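Local atomic coordinates of bromo domain-containing protein (Trypanosoma cruzi, PDB entry 6NEY), a protein that probably recognises acetylated lysines on histones or other proteins through its bromodomain. Residues K8-E13 / A115-K120; Q26-F31 / A99-R104. One frame throughout, in Å; residues are numbered along the deposited sequence.

Interaction 1. Residues K8-E13 / A115-K120; sequences KFYPEE and AYVTKK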
ATOM      1  N   LYS A   8      18.632  -8.086  -0.917  1.00 32.80           N
ATOM      2  CA  LYS A   8      17.528  -7.890   0.057  1.00 30.44           C
ATOM      3  C   LYS A   8      17.758  -6.566   0.789  1.00 28.58           C
ATOM      4  O   LYS A   8      18.572  -6.502   1.759  1.00 29.34           O
ATOM      5  CB  LYS A   8      17.419  -9.055   1.032  1.00 30.51           C
ATOM      6  CG  LYS A   8      16.178  -8.983   1.889  1.00 29.34           C
ATOM      7  CD  LYS A   8      16.163  -9.975   3.016  1.00 31.28           C
ATOM      8  CE  LYS A   8      14.894  -9.870   3.820  1.00 30.13           C
ATOM      9  NZ  LYS A   8      14.544 -11.160   4.456  1.00 31.37           N
ATOM     10  N   PHE A   9      17.074  -5.521   0.343  1.00 24.85           N
ATOM     11  CA  PHE A   9      17.341  -4.155   0.843  1.00 22.75           C
ATOM     12  C   PHE A   9      16.651  -3.989   2.196  1.00 21.18           C
ATOM     13  O   PHE A   9      17.118  -3.175   2.954  1.00 21.56           O
ATOM     14  CB  PHE A   9      16.862  -3.091  -0.143  1.00 23.54           C
ATOM     15  CG  PHE A   9      17.731  -2.999  -1.369  1.00 23.94           C
ATOM     16  CD1 PHE A   9      18.923  -2.297  -1.332  1.00 25.80           C
ATOM     17  CD2 PHE A   9      17.362  -3.638  -2.544  1.00 27.25           C
ATOM     18  CE1 PHE A   9      19.735  -2.220  -2.453  1.00 27.97           C
ATOM     19  CE2 PHE A   9      18.186  -3.573  -3.659  1.00 27.47           C
ATOM     20  CZ  PHE A   9      19.363  -2.862  -3.611  1.00 27.37           C
ATOM     21  N   TYR A  10      15.564  -4.707   2.469  1.00 20.20           N
ATOM     22  CA  TYR A  10      14.630  -4.305   3.546  1.00 20.85           C
ATOM     23  C   TYR A  10      14.197  -5.489   4.398  1.00 22.17           C
ATOM     24  O   TYR A  10      13.765  -6.514   3.892  1.00 25.55           O
ATOM     25  CB  TYR A  10      13.419  -3.562   2.976  1.00 20.35           C
ATOM     26  CG  TYR A  10      13.759  -2.389   2.107  1.00 20.73           C
ATOM     27  CD1 TYR A  10      14.539  -1.354   2.593  1.00 21.28           C
ATOM     28  CD2 TYR A  10      13.331  -2.316   0.795  1.00 19.99           C
ATOM     29  CE1 TYR A  10      14.859  -0.260   1.810  1.00 21.37           C
ATOM     30  CE2 TYR A  10      13.629  -1.223   0.002  1.00 20.89           C
ATOM     31  CZ  TYR A  10      14.398  -0.198   0.507  1.00 20.93           C
ATOM     32  OH  TYR A  10      14.733   0.877  -0.264  1.00 24.13           O
ATOM     33  N   PRO A  11      14.232  -5.352   5.736  1.00 21.23           N
ATOM     34  CA  PRO A  11      13.745  -6.407   6.614  1.00 21.67           C
ATOM     35  C   PRO A  11      12.209  -6.454   6.567  1.00 22.32           C
ATOM     36  O   PRO A  11      11.579  -5.413   6.590  1.00 19.80           O
ATOM     37  CB  PRO A  11      14.249  -6.058   8.021  1.00 21.06           C
ATOM     38  CG  PRO A  11      14.867  -4.673   7.909  1.00 21.94           C
ATOM     39  CD  PRO A  11      14.715  -4.177   6.481  1.00 22.07           C
ATOM     40  N   GLU A  12      11.636  -7.663   6.473  1.00 23.11           N
ATOM     41  CA  GLU A  12      10.161  -7.844   6.443  1.00 25.35           C
ATOM     42  C   GLU A  12       9.540  -7.127   7.645  1.00 23.24           C
ATOM     43  O   GLU A  12       8.466  -6.519   7.488  1.00 22.61           O
ATOM     44  CB  GLU A  12       9.794  -9.330   6.470  1.00 28.12           C
ATOM     45  CG  GLU A  12      10.039 -10.028   5.167  1.00 32.55           C
ATOM     46  CD  GLU A  12      11.498 -10.251   4.844  1.00 36.79           C
ATOM     47  OE1 GLU A  12      12.339 -10.331   5.802  1.00 33.67           O
ATOM     48  OE2 GLU A  12      11.799 -10.304   3.634  1.00 45.30           O
ATOM     49  N   GLU A  13      10.192  -7.165   8.811  1.00 21.64           N
ATOM     50  CA  GLU A  13       9.604  -6.600  10.044  1.00 23.68           C
ATOM     51  C   GLU A  13       9.350  -5.096   9.855  1.00 21.54           C
ATOM     52  O   GLU A  13       8.310  -4.587  10.309  1.00 21.74           O
ATOM     53  CB  GLU A  13      10.501  -6.900  11.241  1.00 25.39           C
ATOM     54  CG  GLU A  13      10.656  -8.392  11.531  1.00 31.71           C
ATOM     55  CD  GLU A  13      11.756  -9.164  10.803  1.00 34.67           C
ATOM     56  OE1 GLU A  13      12.364  -8.614   9.822  1.00 29.17           O
ATOM     57  OE2 GLU A  13      12.003 -10.350  11.214  1.00 34.79           O
ATOM     58  N   ALA A 115      10.169   8.504   2.571  1.00 21.87           N
ATOM     59  CA  ALA A 115      10.934   8.802   3.799  1.00 21.78           C
ATOM     60  C   ALA A 115      11.680   7.526   4.231  1.00 21.36           C
ATOM     61  O   ALA A 115      12.872   7.615   4.618  1.00 19.84           O
ATOM     62  CB  ALA A 115      10.020   9.329   4.876  1.00 23.03           C
ATOM     63  N   TYR A 116      11.042   6.353   4.072  1.00 19.21           N
ATOM     64  CA  TYR A 116      11.625   5.044   4.476  1.00 18.67           C
ATOM     65  C   TYR A 116      12.799   4.701   3.540  1.00 18.62           C
ATOM     66  O   TYR A 116      13.896   4.361   4.009  1.00 18.52           O
ATOM     67  CB  TYR A 116      10.578   3.929   4.460  1.00 19.25           C
ATOM     68  CG  TYR A 116      11.161   2.581   4.812  1.00 18.23           C
ATOM     69  CD1 TYR A 116      11.472   2.266   6.127  1.00 20.46           C
ATOM     70  CD2 TYR A 116      11.483   1.656   3.832  1.00 19.11           C
ATOM     71  CE1 TYR A 116      12.067   1.056   6.461  1.00 19.57           C
ATOM     72  CE2 TYR A 116      12.066   0.441   4.145  1.00 18.97           C
ATOM     73  CZ  TYR A 116      12.373   0.138   5.460  1.00 18.14           C
ATOM     74  OH  TYR A 116      12.948  -1.071   5.743  1.00 19.79           O
ATOM     75  N   VAL A 117      12.571   4.778   2.229  1.00 19.71           N
ATOM     76  CA  VAL A 117      13.592   4.397   1.204  1.00 20.82           C
ATOM     77  C   VAL A 117      14.801   5.333   1.360  1.00 20.64           C
ATOM     78  O   VAL A 117      15.962   4.844   1.352  1.00 19.80           O
ATOM     79  CB  VAL A 117      12.970   4.414  -0.203  1.00 23.15           C
ATOM     80  CG1 VAL A 117      14.003   4.317  -1.315  1.00 25.32           C
ATOM     81  CG2 VAL A 117      11.948   3.284  -0.319  1.00 25.08           C
ATOM     82  N   THR A 118      14.546   6.605   1.632  1.00 20.51           N
ATOM     83  CA  THR A 118      15.618   7.611   1.839  1.00 22.72           C
ATOM     84  C   THR A 118      16.427   7.299   3.103  1.00 22.86           C
ATOM     85  O   THR A 118      17.683   7.294   3.021  1.00 23.16           O
ATOM     86  CB  THR A 118      15.052   9.031   1.854  1.00 23.82           C
ATOM     87  OG1 THR A 118      14.460   9.168   0.565  1.00 24.46           O
ATOM     88  CG2 THR A 118      16.124  10.063   2.118  1.00 25.32           C
ATOM     89  N   LYS A 119      15.758   7.071   4.228  1.00 21.58           N
ATOM     90  CA  LYS A 119      16.435   6.710   5.511  1.00 23.12           C
ATOM     91  C   LYS A 119      17.337   5.489   5.311  1.00 22.10           C
ATOM     92  O   LYS A 119      18.541   5.531   5.740  1.00 20.38           O
ATOM     93  CB  LYS A 119      15.402   6.456   6.611  1.00 26.18           C
ATOM     94  CG  LYS A 119      15.961   6.531   8.018  1.00 31.48           C
ATOM     95  CD  LYS A 119      16.302   5.222   8.654  1.00 36.35           C
ATOM     96  CE  LYS A 119      17.322   5.417   9.763  1.00 38.90           C
ATOM     97  NZ  LYS A 119      17.090   4.504  10.898  1.00 40.61           N
ATOM     98  N   LYS A 120      16.811   4.426   4.698  1.00 19.60           N
ATOM     99  CA  LYS A 120      17.526   3.138   4.560  1.00 18.43           C
ATOM    100  C   LYS A 120      18.762   3.353   3.679  1.00 20.94           C
ATOM    101  O   LYS A 120      19.854   2.877   4.043  1.00 19.22           O
ATOM    102  CB  LYS A 120      16.616   2.056   3.988  1.00 19.01           C
ATOM    103  CG  LYS A 120      15.458   1.640   4.883  1.00 19.71           C
ATOM    104  CD  LYS A 120      15.831   1.108   6.250  1.00 18.96           C
ATOM    105  CE  LYS A 120      16.425  -0.284   6.229  1.00 19.78           C
ATOM    106  NZ  LYS A 120      16.757  -0.747   7.602  1.00 19.44           N
TER
HETATM  107  O   HOH W   1      16.860   2.523   0.048  1.00 23.85           O

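Interaction 2. Residues Q26-F31 / A99-R104; sequences QDEGLF and ANIAER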
ATOM      1  N   GLN A  26      -8.333   8.308  10.310  1.00 19.82           N
ATOM      2  CA  GLN A  26      -9.023   9.399   9.566  1.00 19.01           C
ATOM      3  C   GLN A  26      -9.550   8.882   8.217  1.00 17.95           C
ATOM      4  O   GLN A  26     -10.474   9.511   7.651  1.00 18.29           O
ATOM      5  CB  GLN A  26      -8.101  10.611   9.389  1.00 20.15           C
ATOM      6  CG  GLN A  26      -6.910  10.343   8.497  1.00 21.28           C
ATOM      7  CD  GLN A  26      -6.196  11.621   8.156  1.00 22.51           C
ATOM      8  OE1 GLN A  26      -6.611  12.349   7.247  1.00 25.17           O
ATOM      9  NE2 GLN A  26      -5.127  11.870   8.888  1.00 22.18           N
ATOM     10  N   ASP A  27      -8.999   7.774   7.707  1.00 18.53           N
ATOM     11  CA  ASP A  27      -9.359   7.218   6.372  1.00 19.33           C
ATOM     12  C   ASP A  27     -10.514   6.210   6.490  1.00 20.06           C
ATOM     13  O   ASP A  27     -10.914   5.643   5.434  1.00 18.99           O
ATOM     14  CB  ASP A  27      -8.125   6.627   5.690  1.00 18.85           C
ATOM     15  CG  ASP A  27      -7.027   7.624   5.363  1.00 20.70           C
ATOM     16  OD1 ASP A  27      -7.324   8.850   5.274  1.00 19.71           O
ATOM     17  OD2 ASP A  27      -5.870   7.173   5.238  1.00 20.16           O
ATOM     18  N   GLU A  28     -11.055   6.016   7.713  1.00 20.05           N
ATOM     19  CA  GLU A  28     -12.344   5.317   7.992  1.00 22.03           C
ATOM     20  C   GLU A  28     -12.369   3.951   7.295  1.00 21.32           C
ATOM     21  O   GLU A  28     -13.448   3.539   6.792  1.00 22.64           O
ATOM     22  CB  GLU A  28     -13.587   6.162   7.685  1.00 23.99           C
ATOM     23  CG  GLU A  28     -13.761   6.599   6.250  1.00 23.87           C
ATOM     24  CD  GLU A  28     -15.040   7.394   6.016  1.00 28.94           C
ATOM     25  OE1 GLU A  28     -15.057   8.580   6.365  1.00 24.18           O
ATOM     26  OE2 GLU A  28     -16.033   6.811   5.498  1.00 28.86           O
ATOM     27  N   GLY A  29     -11.238   3.254   7.333  1.00 20.11           N
ATOM     28  CA  GLY A  29     -11.118   1.844   6.947  1.00 22.26           C
ATOM     29  C   GLY A  29     -11.205   1.652   5.442  1.00 21.20           C
ATOM     30  O   GLY A  29     -11.338   0.514   5.019  1.00 20.07           O
ATOM     31  N   LEU A  30     -11.134   2.729   4.661  1.00 20.93           N
ATOM     32  CA  LEU A  30     -11.358   2.663   3.196  1.00 22.53           C
ATOM     33  C   LEU A  30     -10.385   1.652   2.579  1.00 20.84           C
ATOM     34  O   LEU A  30     -10.814   0.874   1.736  1.00 21.21           O
ATOM     35  CB  LEU A  30     -11.179   4.071   2.625  1.00 23.12           C
ATOM     36  CG  LEU A  30     -11.443   4.276   1.139  1.00 26.59           C
ATOM     37  CD1 LEU A  30     -12.788   3.697   0.704  1.00 28.41           C
ATOM     38  CD2 LEU A  30     -11.400   5.777   0.838  1.00 25.16           C
ATOM     39  N   PHE A  31      -9.128   1.627   3.025  1.00 19.71           N
ATOM     40  CA  PHE A  31      -8.074   0.774   2.427  1.00 20.61           C
ATOM     41  C   PHE A  31      -7.748  -0.411   3.334  1.00 21.01           C
ATOM     42  O   PHE A  31      -6.902  -1.224   2.942  1.00 23.95           O
ATOM     43  CB  PHE A  31      -6.871   1.654   2.059  1.00 20.43           C
ATOM     44  CG  PHE A  31      -7.279   2.723   1.083  1.00 21.18           C
ATOM     45  CD1 PHE A  31      -7.648   2.370  -0.206  1.00 20.86           C
ATOM     46  CD2 PHE A  31      -7.387   4.049   1.474  1.00 20.55           C
ATOM     47  CE1 PHE A  31      -8.058   3.335  -1.116  1.00 21.50           C
ATOM     48  CE2 PHE A  31      -7.831   5.005   0.571  1.00 20.51           C
ATOM     49  CZ  PHE A  31      -8.159   4.649  -0.714  1.00 20.23           C
ATOM     50  N   ALA A  99     -13.424   9.793  -2.365  1.00 21.03           N
ATOM     51  CA  ALA A  99     -12.394  10.082  -3.387  1.00 20.46           C
ATOM     52  C   ALA A  99     -11.389  11.072  -2.781  1.00 18.50           C
ATOM     53  O   ALA A  99     -10.193  10.896  -3.065  1.00 19.07           O
ATOM     54  CB  ALA A  99     -13.006  10.602  -4.660  1.00 21.42           C
ATOM     55  N   ASN A 100     -11.852  11.994  -1.931  1.00 19.23           N
ATOM     56  CA  ASN A 100     -10.975  12.995  -1.247  1.00 19.88           C
ATOM     57  C   ASN A 100     -10.048  12.243  -0.299  1.00 19.69           C
ATOM     58  O   ASN A 100      -8.872  12.576  -0.218  1.00 19.64           O
ATOM     59  CB  ASN A 100     -11.761  14.056  -0.473  1.00 22.62           C
ATOM     60  CG  ASN A 100     -12.544  14.979  -1.386  1.00 25.20           C
ATOM     61  OD1 ASN A 100     -12.302  15.007  -2.598  1.00 22.22           O
ATOM     62  ND2 ASN A 100     -13.437  15.761  -0.797  1.00 25.70           N
ATOM     63  N   ILE A 101     -10.577  11.259   0.424  1.00 19.52           N
ATOM     64  CA  ILE A 101      -9.729  10.411   1.301  1.00 18.44           C
ATOM     65  C   ILE A 101      -8.707   9.689   0.428  1.00 17.73           C
ATOM     66  O   ILE A 101      -7.565   9.644   0.809  1.00 18.89           O
ATOM     67  CB  ILE A 101     -10.573   9.428   2.125  1.00 18.10           C
ATOM     68  CG1 ILE A 101     -11.379  10.167   3.199  1.00 19.54           C
ATOM     69  CG2 ILE A 101      -9.684   8.339   2.708  1.00 18.17           C
ATOM     70  CD1 ILE A 101     -12.465   9.312   3.850  1.00 19.50           C
ATOM     71  N   ALA A 102      -9.123   9.067  -0.674  1.00 17.86           N
ATOM     72  CA  ALA A 102      -8.198   8.272  -1.516  1.00 19.33           C
ATOM     73  C   ALA A 102      -7.018   9.146  -1.958  1.00 18.53           C
ATOM     74  O   ALA A 102      -5.854   8.660  -1.892  1.00 18.29           O
ATOM     75  CB  ALA A 102      -8.899   7.688  -2.713  1.00 18.59           C
ATOM     76  N   GLU A 103      -7.283  10.371  -2.408  1.00 20.43           N
ATOM     77  CA  GLU A 103      -6.199  11.254  -2.940  1.00 21.54           C
ATOM     78  C   GLU A 103      -5.288  11.697  -1.777  1.00 21.12           C
ATOM     79  O   GLU A 103      -4.041  11.714  -1.961  1.00 20.64           O
ATOM     80  CB  GLU A 103      -6.727  12.475  -3.708  1.00 21.88           C
ATOM     81  CG  GLU A 103      -5.599  13.171  -4.460  1.00 22.88           C
ATOM     82  CD  GLU A 103      -5.984  14.327  -5.366  1.00 25.02           C
ATOM     83  OE1 GLU A 103      -7.131  14.792  -5.287  1.00 25.80           O
ATOM     84  OE2 GLU A 103      -5.087  14.798  -6.097  1.00 25.65           O
ATOM     85  N   ARG A 104      -5.839  11.981  -0.600  1.00 19.90           N
ATOM     86  CA  ARG A 104      -4.979  12.359   0.554  1.00 19.76           C
ATOM     87  C   ARG A 104      -4.154  11.133   0.978  1.00 19.19           C
ATOM     88  O   ARG A 104      -2.958  11.291   1.354  1.00 18.01           O
ATOM     89  CB  ARG A 104      -5.809  12.895   1.720  1.00 21.96           C
ATOM     90  CG  ARG A 104      -6.398  14.282   1.504  1.00 22.15           C
ATOM     91  CD  ARG A 104      -6.963  14.810   2.812  1.00 23.70           C
ATOM     92  NE  ARG A 104      -8.050  13.991   3.326  1.00 21.50           N
ATOM     93  CZ  ARG A 104      -9.349  14.179   3.092  1.00 24.00           C
ATOM     94  NH1 ARG A 104     -10.247  13.367   3.640  1.00 23.58           N
ATOM     95  NH2 ARG A 104      -9.764  15.192   2.358  1.00 25.41           N
TER
HETATM   96  O   HOH W   2      -8.068  11.467   5.076  1.00 21.28           O

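Interaction 1. Residues K8-E13 / A115-K120
Tyr10 lies against one side of helix 97-124, where its side chain runs past Tyr116 and Lys120 and ends near Val117. CB comes 3.8 Å from Tyr116 OH. With chi1 at -54°, CG stands anti to the carbonyl carbon, which puts it at the edge of the Tyr116 ring and in that ring's plane. Further along, CD1 meets Tyr116 CE2 at 3.4 Å, an atom that lies over one face of the Tyr10 ring; the two ring planes are turned 54° against each other, an oblique pairing. The opposite face is covered by CB of the preceding Phe9, over the ring centre and 3.6 Å above the plane. The ring turns its CE1 edge to Lys120, whose CB lies 3.6 Å from CE1 and near the ring plane. At the tip, Tyr10 OH faces both methyls of Val117, 3.7 Å from CG1 and equally far from CG2, and accepts a hydrogen bond from a water at 2.7 Å. The same water donates to Val117 O at 2.8 Å, while the hydroxyl is also hydrogen-bonded to Val72 O. Lys120 CG lies over the rim of one face of the Tyr116 ring; from there the bends at chi2 and chi3 turn NZ back toward Pro11 CD. That ammonium forms a salt bridge with Glu14 OE1, which is also hydrogen-bonded to Tyr116 OH. No direct hydrogen bond crosses between the two segments, so their fit rests on the packing around Tyr10, one bridging water and the shared carboxylate oxygen of Glu14.

Interaction 2. Residues Q26-F31 / A99-R104
The long loop that follows the first helix of a bromodomain, the ZA loop, packs here on the early turns of helix 97-124, the last helix of the bundle, with Ile101 as the main point of contact. Asp27 to Leu30 form a type I' beta turn, closed by Leu30 N to Asp27 O at 3.0 Å, and the side chains of Asp27, Glu28 and Leu30 converge on Ile101. A chi1 of -70° places CG1 of the isoleucine beside its backbone N and CG2 anti to it, which sends CG2 and CD1 to different partners. CG2 lies against Asp27 OD1, 3.5 Å away, and against Leu30 CD2, at 3.6 Å. CD1 reaches Glu28, whose side chain crosses that of Ile101 at about a right angle and brings OE1 within 3.7 Å of this methyl. Deeper in, the Phe31 ring turns its edge to Ala102, CZ lying 3.7 Å from CB, while Leu30 CG covers part of one ring face; Phe31 also stacks on Phe105. Asp27 OD2 forms a salt bridge with Arg24 NE. A water ties the segments together, donating to Gln26 OE1 and, at 2.7 Å, to Asp27 OD1. It accepts from Arg104 NE at 3.1 Å.

In the fold
From the N terminus, the residues just before helix 12-21 meet the far end of helix 97-124 in interaction 1, closing a loop that takes in nearly the whole bundle. After helix 12-21 the chain enters the ZA loop, and residues 26-31 dock on the start of the same final helix in interaction 2. The second closure therefore lies within the first. Helix 97-124 is common to both and is gripped at two well-separated places: the contact centres are 25 Å apart, on opposite sides of the chain's centre. Together they tie the N-terminal lead-in and the ZA loop to the C-terminal helix.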